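Local coordinates for cobalamin-binding protein (Desulfitobacterium hafniense, PDB 4JGI) that binds methylcobalamin in a Rossmann-like domain and probably serves as the corrinoid carrier of an O-demethylase system, handing on methyl groups, at residues 125-128 with 129-133. Residues are numbered along the deposited sequence; the frame is centred on the assembly and turned at random.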
# COMPACT_ATOMS: atom_id res chain seq x y z
N ILE A 125 13.92 2.95 8.55
CA ILE A 125 14.16 1.70 9.33
C ILE A 125 14.53 1.94 10.80
O ILE A 125 15.01 3.07 11.09
CB ILE A 125 15.21 0.81 8.65
CG1 ILE A 125 16.55 1.50 8.53
CG2 ILE A 125 14.76 0.48 7.23
CD1 ILE A 125 17.62 0.66 7.91
N ASP A 126 14.48 0.90 11.58
CA ASP A 126 14.80 0.92 12.99
C ASP A 126 14.19 2.07 13.71
O ASP A 126 14.82 2.65 14.52
CB ASP A 126 16.29 0.86 13.14
CG ASP A 126 16.73 0.52 14.60
OD1 ASP A 126 16.05 -0.18 15.40
OD2 ASP A 126 17.81 0.97 14.94
N VAL A 127 12.95 2.37 13.42
CA VAL A 127 12.35 3.64 13.83
C VAL A 127 11.79 3.53 15.26
O VAL A 127 10.97 2.68 15.55
CB VAL A 127 11.20 4.10 12.95
CG1 VAL A 127 10.64 5.41 13.38
CG2 VAL A 127 11.66 4.17 11.51
N PRO A 128 12.28 4.37 16.18
CA PRO A 128 11.76 4.28 17.56
C PRO A 128 10.26 4.57 17.70
O PRO A 128 9.72 5.35 16.91
CB PRO A 128 12.52 5.40 18.29
CG PRO A 128 13.78 5.59 17.45
CD PRO A 128 13.33 5.38 16.04
N VAL A 129 9.64 3.87 18.62
CA VAL A 129 8.24 4.09 18.96
C VAL A 129 7.90 5.54 19.08
O VAL A 129 6.91 6.06 18.50
CB VAL A 129 7.88 3.33 20.23
CG1 VAL A 129 6.51 3.72 20.66
CG2 VAL A 129 7.99 1.81 20.01
N LYS A 130 8.69 6.23 19.88
CA LYS A 130 8.35 7.65 20.16
C LYS A 130 8.32 8.53 18.90
O LYS A 130 7.59 9.46 18.72
CB LYS A 130 9.31 8.27 21.15
CG LYS A 130 9.18 7.81 22.55
CD LYS A 130 10.28 8.37 23.44
CE LYS A 130 10.15 7.78 24.83
NZ LYS A 130 11.43 7.93 25.56
N ILE A 131 9.20 8.20 17.97
CA ILE A 131 9.25 8.93 16.66
C ILE A 131 8.03 8.64 15.77
O ILE A 131 7.49 9.52 15.13
CB ILE A 131 10.56 8.60 15.94
CG1 ILE A 131 11.75 9.04 16.84
CG2 ILE A 131 10.58 9.17 14.52
CD1 ILE A 131 12.58 10.10 16.40
N ILE A 132 7.63 7.37 15.71
CA ILE A 132 6.36 7.04 15.06
C ILE A 132 5.16 7.78 15.69
O ILE A 132 4.41 8.40 14.95
CB ILE A 132 6.08 5.54 15.06
CG1 ILE A 132 7.28 4.71 14.41
CG2 ILE A 132 4.72 5.21 14.43
CD1 ILE A 132 7.14 3.23 14.48
N VAL A 133 5.07 7.71 17.02
CA VAL A 133 3.96 8.39 17.67
C VAL A 133 3.98 9.90 17.45
O VAL A 133 2.92 10.53 17.13
CB VAL A 133 3.91 8.04 19.16
CG1 VAL A 133 2.87 8.93 19.90
CG2 VAL A 133 3.68 6.61 19.36
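Two amide nitrogens close on the carbonyl oxygen of Pro128, the N-cap residue of the helix that begins at Val129. Ile132 N gives the straighter bond, 3.1 Å to Pro128 O with an N-H...O angle of 169°, and lies nearly in line with the C=O; Ile131 N adds a weak one at 121°. The Pro128 carbonyl thus accepts the i+4 bond that opens the helix. Around this backbone clasp, Val127, just before the cap, and Ile132 on the first turn form a hydrophobic staple: Val127 swings CG1 opposite its own backbone N (chi1 -178°), and this methyl reaches Ile132 CG1 at 3.6 Å while also touching Ile131 CG2 at 3.9 Å. Ile131 takes a second neighbour, its CG1 lying alongside the Pro128 ring, 4.0 Å from Pro128 CB. An alanine in place of Ile132 would probably leave Val127 CG1 without its nearest partner on the helix turn, opening a gap. The turn carries the chain from strand 119-122 into helix 129-139, with Val127 and Ile132 both resting on Ala95 of strand 91-96, while Val129 and Ile132 pack against Thr160 of helix 151-166.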